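Local coordinates for protein cystathionine gamma-synthase (Xanthomonas oryzae pv. oryzae KACC 10331, PDB 6LGO) that probably uses pyridoxal 5'-phosphate to make cystathionine in the trans-sulfuration pathway, may also cleave it, and here holds homolanthionine joined to the cofactor as an imine, at residues Glu155-Pro160 and Thr186-Ala191; Ala179-Asp184 and Gly199-Leu204; Met311-Glu316 and Leu371-Gly376; His347-Thr352 and Ile366-Leu371. The protein carries 1 engineered substitution. One frame throughout, in Å; residues are numbered along the deposited sequence.

Interaction 1. Residues Glu155-Pro160 and Thr186-Ala191; sequences ETPSNP and TFLSPA. With EBO ((2~{S})-2-azanyl-4-[(3~{S})-3-[(~{E})-[2-methyl-3-oxidanyl-5-(phosphonomethyl)pyridin-4-yl]methylideneamino]-4-oxidanyl-4-oxidanylidene-butyl]sulfanyl-butanoic acid), chain E.
One water oxygen is gripped from both segments just where Pro-157 meets Leu-188: it donates to Thr-156 O (3.0 Å) and accepts a weak bond from Leu-188 N. Beside it the contact is apolar. The proline ring, which follows a cis peptide bond, lies across the end of Leu-188 at about a right angle, and the approach is tight, with Pro-157 CD 3.3 Å from Leu-188 CD1. Phe-187 reaches the other way along the 155-160 loop. Phe-187 CB lies 4.1 Å from Pro-157 CD, and its ring passes the carbonyl oxygens of Pro-157 and Ser-158 obliquely to end at Asn-159, where Phe-187 CZ is 3.3 Å from Asn-159 CB. The Asn-159 side chain crosses the ring at about a right angle, its amide plane turned 35° from the ring plane. With CG anti to the backbone N (chi1 173°), that amide is carried to the hydroxyl O7 of the cofactor ring. The Asn-159 backbone is held as well: its N donates to Glu-155 OE1 (3.0 Å), nearly along the C-O direction. The other carboxylate oxygen, OE2, takes the backbone N of Tyr-112, so both oxygens of the carboxylate are engaged while Glu-155 CD sits 3.9 Å from the methyl carbon C of the cofactor. On the 186-191 side, Thr-186 OG1 is bonded to Asp-184 and to Ser-206 N, near the pyridine nitrogen. Two loops leaving the C-terminal ends of neighbouring parallel strands, 151-155 and 180-184, and closing on the bound cofactor are typical of the pyridoxal phosphate site in fold-type I enzymes.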
# COMPACT_ATOMS: atom_id res chain seq x y z
N GLU A 155 -23.00 20.37 14.97
CA GLU A 155 -21.55 20.34 14.74
C GLU A 155 -20.89 21.12 15.85
O GLU A 155 -20.91 22.34 15.77
CB GLU A 155 -21.29 20.89 13.35
CG GLU A 155 -19.84 20.90 12.97
CD GLU A 155 -19.53 21.58 11.64
OE1 GLU A 155 -18.69 22.48 11.67
OE2 GLU A 155 -20.16 21.25 10.59
N THR A 156 -20.25 20.45 16.83
CA THR A 156 -19.67 21.19 17.96
C THR A 156 -18.35 20.55 18.34
O THR A 156 -18.23 19.33 18.49
CB THR A 156 -20.67 21.33 19.13
OG1 THR A 156 -20.05 22.03 20.19
CG2 THR A 156 -21.05 20.03 19.78
N PRO A 157 -17.30 21.35 18.51
CA PRO A 157 -17.29 22.75 18.13
C PRO A 157 -17.41 22.99 16.62
O PRO A 157 -17.11 22.12 15.80
CB PRO A 157 -15.88 23.23 18.50
CG PRO A 157 -15.38 22.25 19.52
CD PRO A 157 -16.02 20.95 19.10
N SER A 158 -17.90 24.16 16.30
CA SER A 158 -18.26 24.54 14.92
C SER A 158 -17.01 24.97 14.16
O SER A 158 -16.02 25.52 14.72
CB SER A 158 -19.41 25.55 14.91
OG SER A 158 -19.01 26.85 15.35
N ASN A 159 -17.02 24.70 12.87
CA ASN A 159 -15.91 25.02 11.96
C ASN A 159 -16.36 26.22 11.13
O ASN A 159 -17.33 26.07 10.40
CB ASN A 159 -15.67 23.80 11.07
CG ASN A 159 -14.68 23.99 9.96
OD1 ASN A 159 -14.58 23.05 9.20
ND2 ASN A 159 -13.91 25.07 9.90
N PRO A 160 -15.67 27.39 11.14
CA PRO A 160 -14.41 27.58 11.85
C PRO A 160 -14.46 28.51 13.07
O PRO A 160 -13.40 28.93 13.50
CB PRO A 160 -13.63 28.28 10.71
CG PRO A 160 -14.66 29.28 10.18
CD PRO A 160 -16.00 28.54 10.28
N THR A 186 -16.07 15.72 14.37
CA THR A 186 -14.76 15.70 13.67
C THR A 186 -13.73 16.51 14.50
O THR A 186 -12.57 16.09 14.57
CB THR A 186 -14.96 16.28 12.28
OG1 THR A 186 -15.90 15.48 11.55
CG2 THR A 186 -13.67 16.46 11.52
N PHE A 187 -14.09 17.70 14.96
CA PHE A 187 -13.16 18.72 15.54
C PHE A 187 -12.53 18.25 16.84
O PHE A 187 -11.46 18.76 17.10
CB PHE A 187 -13.78 20.10 15.74
CG PHE A 187 -13.45 21.08 14.64
CD1 PHE A 187 -13.37 20.68 13.30
CD2 PHE A 187 -13.22 22.41 14.93
CE1 PHE A 187 -13.13 21.60 12.28
CE2 PHE A 187 -12.89 23.32 13.93
CZ PHE A 187 -12.83 22.92 12.61
N LEU A 188 -13.07 17.26 17.55
CA LEU A 188 -12.51 16.85 18.85
C LEU A 188 -12.13 15.38 18.87
O LEU A 188 -11.24 14.99 19.67
CB LEU A 188 -13.58 17.19 19.89
CG LEU A 188 -13.62 18.68 20.27
CD1 LEU A 188 -14.68 18.97 21.35
CD2 LEU A 188 -12.29 19.19 20.80
N SER A 189 -12.74 14.57 18.00
CA SER A 189 -12.50 13.10 17.91
C SER A 189 -13.19 12.48 19.10
O SER A 189 -13.54 13.16 20.08
CB SER A 189 -11.03 12.73 17.90
OG SER A 189 -10.50 12.57 19.23
N PRO A 190 -13.26 11.16 19.13
CA PRO A 190 -13.82 10.48 20.27
C PRO A 190 -13.02 10.65 21.57
O PRO A 190 -13.52 10.42 22.58
CB PRO A 190 -13.74 9.00 19.86
CG PRO A 190 -13.80 9.05 18.35
CD PRO A 190 -12.95 10.26 18.00
N ALA A 191 -11.75 10.93 21.46
CA ALA A 191 -10.89 11.01 22.65
C ALA A 191 -11.23 12.29 23.43
O ALA A 191 -10.83 12.30 24.57
CB ALA A 191 -9.45 11.02 22.22
O6 EBO E . -12.53 22.38 7.02
C15 EBO E . -11.74 21.61 6.36
O5 EBO E . -10.55 21.84 6.15
C8 EBO E . -12.15 20.34 5.72
C9 EBO E . -11.96 20.24 4.15
C10 EBO E . -11.99 21.60 3.36
S EBO E . -11.79 21.08 1.74
C11 EBO E . -12.69 22.37 1.03
C12 EBO E . -12.33 22.46 -0.41
C13 EBO E . -12.84 21.43 -1.38
C14 EBO E . -14.32 21.25 -1.41
O4 EBO E . -14.86 20.56 -0.55
O3 EBO E . -15.05 21.70 -2.28
N2 EBO E . -12.27 21.98 -2.60
N1 EBO E . -13.41 19.90 6.39
C7 EBO E . -13.97 18.79 6.22
C3 EBO E . -15.09 18.32 7.03
C2 EBO E . -15.37 18.97 8.27
O7 EBO E . -14.66 20.06 8.73
C4 EBO E . -15.88 17.13 6.60
C6 EBO E . -15.69 16.14 5.43
P EBO E . -14.32 15.18 4.53
O2 EBO E . -13.50 13.97 4.80
O1 EBO E . -15.09 14.58 3.28
O EBO E . -13.33 16.11 3.75
C5 EBO E . -16.99 16.95 7.55
N EBO E . -17.30 17.54 8.74
C1 EBO E . -16.51 18.55 9.08
C EBO E . -16.62 19.31 10.34
O HOH W 1 -16.02 17.49 17.63

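Interaction 2. Residues Ala179-Asp184 and Gly199-Leu204; sequences ALTVVD and GADLVL. With EBO ((2~{S})-2-azanyl-4-[(3~{S})-3-[(~{E})-[2-methyl-3-oxidanyl-5-(phosphonomethyl)pyridin-4-yl]methylideneamino]-4-oxidanyl-4-oxidanylidene-butyl]sulfanyl-butanoic acid), chain E.
Val-182 pairs with Leu-202, Val-183 with Val-203 and Asp-184 with Leu-204 in two parallel strands of the mixed seven-stranded sheet that forms the core of the large domain in fold-type I pyridoxal phosphate enzymes. Val-183 N donates to Leu-202 O and Leu-204 N to Val-183 O, both 2.9 Å. On one face, Val-182 CG2 slants against Leu-202 CB (3.6 Å) and also touches Leu-204 CD2. On the other, Val-183 CG2 rests on Ala-200 CB, under helix 167-176. At the start of the pair the regular ladder gives way to a side-chain bond: Asp-201 crosses both Leu-180 and Thr-181 at about a right angle, and its OD2 accepts from Thr-181 N at 2.9 Å, nearly straight (164°), through the lone pair away from OD1. Leu-180 CD2 lies against that carboxylate, 3.4 Å from Asp-201 CG. Thr-181 O meanwhile receives two weak bonds, from the backbone N atoms of Asp-201 and Leu-202. At the far end Leu-204 CD1 lies slantwise against Asp-184 CG (3.6 Å). Asp-184 extends off the strand with CG anti to the backbone N (chi1 -176°); OD1 is bonded to Thr-186 OG1, and OD2 stands 2.7 Å from the pyridine N of the cofactor.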
# COMPACT_ATOMS: atom_id res chain seq x y z
N ALA A 179 -37.55 13.99 17.26
CA ALA A 179 -36.42 14.11 16.29
C ALA A 179 -35.25 13.21 16.70
O ALA A 179 -34.99 13.10 17.90
CB ALA A 179 -35.97 15.54 16.16
N LEU A 180 -34.59 12.59 15.72
CA LEU A 180 -33.27 11.95 15.86
C LEU A 180 -32.24 13.06 15.87
O LEU A 180 -32.53 14.12 15.30
CB LEU A 180 -33.02 10.95 14.71
CG LEU A 180 -33.95 9.70 14.72
CD1 LEU A 180 -33.73 8.91 13.46
CD2 LEU A 180 -33.77 8.81 15.99
N THR A 181 -31.12 12.83 16.54
CA THR A 181 -29.95 13.72 16.58
C THR A 181 -28.72 13.02 16.00
O THR A 181 -28.49 11.85 16.31
CB THR A 181 -29.58 14.20 17.99
OG1 THR A 181 -29.65 13.09 18.86
CG2 THR A 181 -30.52 15.28 18.46
N VAL A 182 -27.95 13.79 15.23
CA VAL A 182 -26.64 13.35 14.72
C VAL A 182 -25.64 14.46 15.02
O VAL A 182 -25.93 15.65 14.69
CB VAL A 182 -26.68 13.01 13.24
CG1 VAL A 182 -27.07 14.19 12.36
CG2 VAL A 182 -25.31 12.48 12.82
N VAL A 183 -24.48 14.07 15.55
CA VAL A 183 -23.44 15.06 15.92
C VAL A 183 -22.20 14.76 15.07
O VAL A 183 -21.60 13.65 15.12
CB VAL A 183 -23.08 15.00 17.42
CG1 VAL A 183 -22.10 16.09 17.76
CG2 VAL A 183 -24.27 15.10 18.34
N ASP A 184 -21.76 15.78 14.36
CA ASP A 184 -20.45 15.76 13.68
C ASP A 184 -19.41 16.10 14.74
O ASP A 184 -19.26 17.25 15.12
CB ASP A 184 -20.49 16.70 12.49
CG ASP A 184 -19.24 16.71 11.64
OD1 ASP A 184 -18.21 16.24 12.18
OD2 ASP A 184 -19.32 17.25 10.48
N GLY A 199 -26.93 10.94 24.98
CA GLY A 199 -28.19 10.48 24.37
C GLY A 199 -28.35 10.72 22.87
O GLY A 199 -29.40 10.30 22.30
N ALA A 200 -27.36 11.25 22.14
CA ALA A 200 -27.45 11.41 20.66
C ALA A 200 -27.69 10.05 19.98
O ALA A 200 -27.22 9.06 20.49
CB ALA A 200 -26.13 11.99 20.18
N ASP A 201 -28.39 9.98 18.86
CA ASP A 201 -28.65 8.69 18.17
C ASP A 201 -27.45 8.30 17.28
O ASP A 201 -27.21 7.13 17.14
CB ASP A 201 -29.91 8.80 17.30
CG ASP A 201 -31.13 9.19 18.13
OD1 ASP A 201 -31.64 8.34 18.85
OD2 ASP A 201 -31.50 10.39 18.13
N LEU A 202 -26.70 9.27 16.74
CA LEU A 202 -25.61 9.09 15.77
C LEU A 202 -24.47 10.08 16.00
O LEU A 202 -24.71 11.29 16.31
CB LEU A 202 -26.13 9.32 14.36
CG LEU A 202 -27.25 8.41 13.88
CD1 LEU A 202 -28.02 9.08 12.78
CD2 LEU A 202 -26.71 7.11 13.37
N VAL A 203 -23.26 9.59 15.79
CA VAL A 203 -22.11 10.49 15.75
C VAL A 203 -21.32 10.12 14.50
O VAL A 203 -21.27 8.90 14.10
CB VAL A 203 -21.28 10.42 17.04
CG1 VAL A 203 -20.69 9.03 17.28
CG2 VAL A 203 -20.13 11.44 16.99
N LEU A 204 -20.79 11.14 13.83
CA LEU A 204 -20.07 10.90 12.58
C LEU A 204 -18.79 11.72 12.57
O LEU A 204 -18.68 12.72 13.31
CB LEU A 204 -20.98 11.15 11.39
CG LEU A 204 -21.39 12.58 11.09
CD1 LEU A 204 -20.23 13.43 10.58
CD2 LEU A 204 -22.53 12.53 10.04
O6 EBO E . -12.53 22.38 7.02
C15 EBO E . -11.74 21.61 6.36
O5 EBO E . -10.55 21.84 6.15
C8 EBO E . -12.15 20.34 5.72
C9 EBO E . -11.96 20.24 4.15
C10 EBO E . -11.99 21.60 3.36
S EBO E . -11.79 21.08 1.74
C11 EBO E . -12.69 22.37 1.03
C12 EBO E . -12.33 22.46 -0.41
C13 EBO E . -12.84 21.43 -1.38
C14 EBO E . -14.32 21.25 -1.41
O4 EBO E . -14.86 20.56 -0.55
O3 EBO E . -15.05 21.70 -2.28
N2 EBO E . -12.27 21.98 -2.60
N1 EBO E . -13.41 19.90 6.39
C7 EBO E . -13.97 18.79 6.22
C3 EBO E . -15.09 18.32 7.03
C2 EBO E . -15.37 18.97 8.27
O7 EBO E . -14.66 20.06 8.73
C4 EBO E . -15.88 17.13 6.60
C6 EBO E . -15.69 16.14 5.43
P EBO E . -14.32 15.18 4.53
O2 EBO E . -13.50 13.97 4.80
O1 EBO E . -15.09 14.58 3.28
O EBO E . -13.33 16.11 3.75
C5 EBO E . -16.99 16.95 7.55
N EBO E . -17.30 17.54 8.74
C1 EBO E . -16.51 18.55 9.08
C EBO E . -16.62 19.31 10.34

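Interaction 3. Residues Met311-Glu316 and Leu371-Gly376; sequences MSFELE and LRLSIG. With EBO ((2~{S})-2-azanyl-4-[(3~{S})-3-[(~{E})-[2-methyl-3-oxidanyl-5-(phosphonomethyl)pyridin-4-yl]methylideneamino]-4-oxidanyl-4-oxidanylidene-butyl]sulfanyl-butanoic acid), chain E.
The ring of Phe-313 carries Leu-371 CB over one face, 3.8 Å above the plane and displaced toward the rim, a CH-pi contact with CE1 and CZ. At its edge, near the plane, are Leu-373 CG, 3.8 Å from Phe-313 CE1, and Leu-315 CD1 from its own strand. The second flat group is the guanidinium of Arg-372, on the opposite side of the sheet. It meets the alpha-carboxylate of the bound homolanthionine imine edge-on through two nearly straight bonds, Arg-372 NH1 to O6 (2.8 Å, 175°) and Arg-372 NH2 to O5 (3.0 Å, 173°) of the ligand. This fork fixes the rotation of the carboxylate; the arginine chain, extended at first, bends at chi3 (76°) to bring it there. Such an arginine-carboxylate pair is a familiar feature of substrate binding in fold-type I enzymes. Between these groups the backbones form an antiparallel ladder: Met-311 with Leu-373 and Phe-313 with Leu-371 are hydrogen-bonded pairs, the shortest link being Leu-373 N to Met-311 O at 2.7 Å. Ser-312 and Arg-372 make the non-hydrogen-bonded pair between them, and Ser-312 OG turns to Pro-160 O. On the Phe-313 side, Met-311 CE closes the apolar row against Ile-375 CD1 (3.6 Å). Strand 283-287 flanks strand 310-315, and strand 344-346 flanks strand 371-374, so this pair occupies the interior of the small-domain sheet. Helix 259-277 packs on Met-311 and Ile-375, while Phe-325 of helix 318-326 meets the Phe-313 ring edge-to-face.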
# COMPACT_ATOMS: atom_id res chain seq x y z
N MET A 311 -8.26 26.56 16.29
CA MET A 311 -8.62 27.93 16.71
C MET A 311 -8.59 28.84 15.49
O MET A 311 -7.86 28.56 14.46
CB MET A 311 -7.67 28.49 17.78
CG MET A 311 -6.24 28.62 17.30
SD MET A 311 -5.19 29.27 18.69
CE MET A 311 -5.12 27.84 19.74
N SER A 312 -9.32 29.92 15.57
CA SER A 312 -9.27 30.94 14.51
C SER A 312 -9.17 32.33 15.13
O SER A 312 -9.15 32.45 16.38
CB SER A 312 -10.37 30.68 13.50
OG SER A 312 -11.57 30.87 14.15
N PHE A 313 -8.73 33.27 14.32
CA PHE A 313 -8.35 34.60 14.80
C PHE A 313 -8.48 35.60 13.66
O PHE A 313 -8.54 35.19 12.53
CB PHE A 313 -6.98 34.58 15.50
CG PHE A 313 -5.84 34.39 14.55
CD1 PHE A 313 -5.49 33.13 14.13
CD2 PHE A 313 -5.18 35.48 14.04
CE1 PHE A 313 -4.44 32.93 13.27
CE2 PHE A 313 -4.13 35.27 13.17
CZ PHE A 313 -3.77 34.00 12.79
N GLU A 314 -8.60 36.88 14.03
CA GLU A 314 -8.78 38.07 13.16
C GLU A 314 -7.60 38.98 13.53
O GLU A 314 -7.37 39.25 14.70
CB GLU A 314 -10.15 38.72 13.34
CG GLU A 314 -11.15 38.60 12.18
CD GLU A 314 -12.59 38.19 12.58
OE1 GLU A 314 -13.42 38.01 11.67
OE2 GLU A 314 -12.93 38.04 13.79
N LEU A 315 -6.81 39.32 12.54
CA LEU A 315 -5.69 40.28 12.62
C LEU A 315 -6.24 41.71 12.49
O LEU A 315 -7.25 41.90 11.80
CB LEU A 315 -4.82 39.92 11.42
CG LEU A 315 -3.43 39.38 11.70
CD1 LEU A 315 -3.28 38.79 13.06
CD2 LEU A 315 -3.04 38.43 10.62
N GLU A 316 -5.62 42.68 13.15
CA GLU A 316 -5.71 44.14 12.84
C GLU A 316 -5.10 44.31 11.45
O GLU A 316 -4.16 43.52 11.17
CB GLU A 316 -4.87 44.90 13.88
CG GLU A 316 -5.58 45.73 14.94
CD GLU A 316 -6.99 45.45 15.41
OE1 GLU A 316 -7.21 44.83 16.50
OE2 GLU A 316 -7.85 45.97 14.72
N LEU A 371 -8.56 33.85 9.83
CA LEU A 371 -7.60 32.73 9.68
C LEU A 371 -7.91 31.63 10.71
O LEU A 371 -8.27 31.96 11.85
CB LEU A 371 -6.18 33.29 9.79
CG LEU A 371 -5.84 34.26 8.64
CD1 LEU A 371 -4.55 34.98 8.97
CD2 LEU A 371 -5.81 33.54 7.26
N ARG A 372 -7.78 30.38 10.26
CA ARG A 372 -7.94 29.16 11.08
C ARG A 372 -6.62 28.40 11.17
O ARG A 372 -5.99 28.18 10.14
CB ARG A 372 -9.02 28.27 10.49
CG ARG A 372 -9.43 27.12 11.38
CD ARG A 372 -10.34 26.20 10.59
NE ARG A 372 -9.58 25.38 9.64
CZ ARG A 372 -10.09 24.50 8.78
NH1 ARG A 372 -11.41 24.33 8.71
NH2 ARG A 372 -9.25 23.82 7.98
N LEU A 373 -6.24 28.03 12.40
CA LEU A 373 -5.03 27.23 12.63
C LEU A 373 -5.45 25.83 12.99
O LEU A 373 -6.39 25.69 13.82
CB LEU A 373 -4.28 27.81 13.81
CG LEU A 373 -3.72 29.20 13.64
CD1 LEU A 373 -2.96 29.61 14.92
CD2 LEU A 373 -2.81 29.23 12.41
N SER A 374 -4.83 24.83 12.35
CA SER A 374 -4.80 23.43 12.84
C SER A 374 -3.42 23.25 13.44
O SER A 374 -2.45 23.16 12.71
CB SER A 374 -5.04 22.40 11.77
OG SER A 374 -5.12 21.07 12.33
N ILE A 375 -3.34 23.22 14.75
CA ILE A 375 -2.03 23.16 15.44
C ILE A 375 -1.64 21.70 15.52
O ILE A 375 -2.46 20.89 16.03
CB ILE A 375 -2.15 23.83 16.82
CG1 ILE A 375 -2.31 25.33 16.53
CG2 ILE A 375 -0.95 23.53 17.69
CD1 ILE A 375 -3.04 25.99 17.52
N GLY A 376 -0.47 21.43 14.98
CA GLY A 376 0.16 20.11 14.95
C GLY A 376 0.92 19.82 16.24
O GLY A 376 0.62 20.45 17.30
O6 EBO E . -12.53 22.38 7.02
C15 EBO E . -11.74 21.61 6.36
O5 EBO E . -10.55 21.84 6.15
C8 EBO E . -12.15 20.34 5.72
C9 EBO E . -11.96 20.24 4.15
C10 EBO E . -11.99 21.60 3.36
S EBO E . -11.79 21.08 1.74
C11 EBO E . -12.69 22.37 1.03
C12 EBO E . -12.33 22.46 -0.41
C13 EBO E . -12.84 21.43 -1.38
C14 EBO E . -14.32 21.25 -1.41
O4 EBO E . -14.86 20.56 -0.55
O3 EBO E . -15.05 21.70 -2.28
N2 EBO E . -12.27 21.98 -2.60
N1 EBO E . -13.41 19.90 6.39
C7 EBO E . -13.97 18.79 6.22
C3 EBO E . -15.09 18.32 7.03
C2 EBO E . -15.37 18.97 8.27
O7 EBO E . -14.66 20.06 8.73
C4 EBO E . -15.88 17.13 6.60
C6 EBO E . -15.69 16.14 5.43
P EBO E . -14.32 15.18 4.53
O2 EBO E . -13.50 13.97 4.80
O1 EBO E . -15.09 14.58 3.28
O EBO E . -13.33 16.11 3.75
C5 EBO E . -16.99 16.95 7.55
N EBO E . -17.30 17.54 8.74
C1 EBO E . -16.51 18.55 9.08
C EBO E . -16.62 19.31 10.34

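Interaction 4. Residues His347-Thr352 and Ile366-Leu371; sequences HPASMT and ISDGLL. With EBO ((2~{S})-2-azanyl-4-[(3~{S})-3-[(~{E})-[2-methyl-3-oxidanyl-5-(phosphonomethyl)pyridin-4-yl]methylideneamino]-4-oxidanyl-4-oxidanylidene-butyl]sulfanyl-butanoic acid), chain E.
Polar links centre on His-347. Its NE2 donates to Asp-368 O, 2.6 Å away and almost in the ring plane, at 166°; the donor is tilted 35° from the carbonyl plane. At the other nitrogen, ND1 shares a hydrogen bond with Ser-350 OG (2.7 Å), so the imidazole is held at both ends and its rotation fixed. A water adds three more bonds: it accepts from Ala-349 N and donates to Ser-367 O and to Leu-370 O (2.7 Å), sitting over one face of the imidazole near the rim. Apolar contacts fill in beside these. Pro-348 CB touches Ile-366 CG2, and its CG touches Leu-370 CD2 (4.2 Å), while Pro-348 CD lies against Leu-370 O (3.2 Å). Leu-371 CD2 comes to the edge of the imidazole, 3.9 Å from His-347 CB. Aromatic packing comes from across the subunit boundary, where Phe-49 of the second subunit meets the imidazole edge-to-face. Thr-352, at the far end of its segment, places CG2 3.4 Å from O5 of the ligand carboxylate. A loop leaving strand 344-346 is thus clasped to the type I beta turn 367-370, closing the connection through helix 358-364 in the small domain beside the substrate pocket.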
# COMPACT_ATOMS: atom_id res chain seq x y z
N HIS A 347 -7.65 30.07 5.22
CA HIS A 347 -8.47 31.32 5.10
C HIS A 347 -9.87 30.89 4.68
O HIS A 347 -10.07 30.50 3.52
CB HIS A 347 -7.79 32.30 4.14
CG HIS A 347 -8.62 33.51 3.85
ND1 HIS A 347 -9.25 33.68 2.62
CD2 HIS A 347 -8.89 34.61 4.60
CE1 HIS A 347 -9.87 34.86 2.61
NE2 HIS A 347 -9.68 35.44 3.83
N PRO A 348 -10.79 30.68 5.65
CA PRO A 348 -12.06 30.01 5.35
C PRO A 348 -12.87 30.64 4.21
O PRO A 348 -13.48 29.84 3.42
CB PRO A 348 -12.82 29.99 6.70
CG PRO A 348 -11.67 29.94 7.73
CD PRO A 348 -10.56 30.80 7.12
N ALA A 349 -12.81 31.97 4.04
CA ALA A 349 -13.63 32.70 3.02
C ALA A 349 -13.33 32.19 1.57
O ALA A 349 -14.27 32.00 0.75
CB ALA A 349 -13.41 34.20 3.19
N SER A 350 -12.05 31.98 1.27
CA SER A 350 -11.49 31.58 -0.06
C SER A 350 -11.14 30.06 -0.09
O SER A 350 -10.79 29.56 -1.14
CB SER A 350 -10.27 32.42 -0.37
OG SER A 350 -9.17 32.10 0.47
N MET A 351 -11.22 29.33 1.04
CA MET A 351 -10.74 27.93 1.09
C MET A 351 -11.88 27.02 1.62
O MET A 351 -12.80 26.59 0.81
CB MET A 351 -9.45 27.87 1.96
CG MET A 351 -8.23 28.51 1.30
SD MET A 351 -6.72 28.72 2.28
CE MET A 351 -6.19 27.01 2.36
N THR A 352 -11.89 26.75 2.92
CA THR A 352 -12.79 25.75 3.53
C THR A 352 -14.28 26.15 3.38
O THR A 352 -15.15 25.28 3.50
CB THR A 352 -12.43 25.59 5.01
OG1 THR A 352 -12.48 26.90 5.58
CG2 THR A 352 -11.07 25.01 5.18
N ILE A 366 -18.49 34.53 9.58
CA ILE A 366 -17.15 34.23 9.00
C ILE A 366 -16.71 35.46 8.19
O ILE A 366 -17.35 35.74 7.16
CB ILE A 366 -17.27 32.97 8.14
CG1 ILE A 366 -17.78 31.77 8.94
CG2 ILE A 366 -15.95 32.72 7.43
CD1 ILE A 366 -18.03 30.53 8.05
N SER A 367 -15.78 36.26 8.70
CA SER A 367 -15.32 37.47 7.98
C SER A 367 -14.33 37.06 6.92
O SER A 367 -13.79 35.90 6.99
CB SER A 367 -14.70 38.48 8.90
OG SER A 367 -13.48 37.99 9.38
N ASP A 368 -14.07 38.02 6.04
CA ASP A 368 -13.01 37.96 5.00
C ASP A 368 -11.60 37.97 5.63
O ASP A 368 -10.63 37.56 4.92
CB ASP A 368 -13.28 39.06 3.95
CG ASP A 368 -14.43 38.69 2.98
OD1 ASP A 368 -15.09 37.63 3.16
OD2 ASP A 368 -14.62 39.45 2.01
N GLY A 369 -11.47 38.37 6.89
CA GLY A 369 -10.18 38.47 7.61
C GLY A 369 -9.88 37.20 8.43
O GLY A 369 -8.78 37.08 8.95
N LEU A 370 -10.79 36.24 8.50
CA LEU A 370 -10.61 35.12 9.48
C LEU A 370 -9.54 34.15 8.96
O LEU A 370 -9.60 33.76 7.78
CB LEU A 370 -11.94 34.41 9.73
CG LEU A 370 -11.90 33.39 10.87
CD1 LEU A 370 -11.79 34.05 12.24
CD2 LEU A 370 -13.08 32.43 10.81
N LEU A 371 -8.56 33.85 9.83
CA LEU A 371 -7.60 32.73 9.68
C LEU A 371 -7.91 31.63 10.71
O LEU A 371 -8.27 31.96 11.85
CB LEU A 371 -6.18 33.29 9.79
CG LEU A 371 -5.84 34.26 8.64
CD1 LEU A 371 -4.55 34.98 8.97
CD2 LEU A 371 -5.81 33.54 7.26
O6 EBO E . -12.53 22.38 7.02
C15 EBO E . -11.74 21.61 6.36
O5 EBO E . -10.55 21.84 6.15
C8 EBO E . -12.15 20.34 5.72
C9 EBO E . -11.96 20.24 4.15
C10 EBO E . -11.99 21.60 3.36
S EBO E . -11.79 21.08 1.74
C11 EBO E . -12.69 22.37 1.03
C12 EBO E . -12.33 22.46 -0.41
C13 EBO E . -12.84 21.43 -1.38
C14 EBO E . -14.32 21.25 -1.41
O4 EBO E . -14.86 20.56 -0.55
O3 EBO E . -15.05 21.70 -2.28
N2 EBO E . -12.27 21.98 -2.60
N1 EBO E . -13.41 19.90 6.39
C7 EBO E . -13.97 18.79 6.22
C3 EBO E . -15.09 18.32 7.03
C2 EBO E . -15.37 18.97 8.27
O7 EBO E . -14.66 20.06 8.73
C4 EBO E . -15.88 17.13 6.60
C6 EBO E . -15.69 16.14 5.43
P EBO E . -14.32 15.18 4.53
O2 EBO E . -13.50 13.97 4.80
O1 EBO E . -15.09 14.58 3.28
O EBO E . -13.33 16.11 3.75
C5 EBO E . -16.99 16.95 7.55
N EBO E . -17.30 17.54 8.74
C1 EBO E . -16.51 18.55 9.08
C EBO E . -16.62 19.31 10.34
O HOH W 2 -11.78 33.95 6.15

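How the interactions relate
All four contacts touch the same cofactor-homolanthionine imine, but from two domains. Interactions 1 and 2 adjoin at its pyridine ring, where Glu-155 OE2 and Asp-184 OD2 come within 4.1 Å; their segments alternate along the chain. Interactions 3 and 4 share Leu-371, lie about 10 Å apart between centres, and approach the ligand's alpha-carboxylate, with 4 nested in the loop that 3 closes. Interaction 1 bridges the halves: Pro-160 O is 2.7 Å from Ser-312 OG, a probable hydrogen bond, and Pro-160 CG packs 3.6 Å from Leu-370 CD2. Interaction 2 stays about 11 Å from 3 and 4 at the nearest atoms, so the ligand spans that gap.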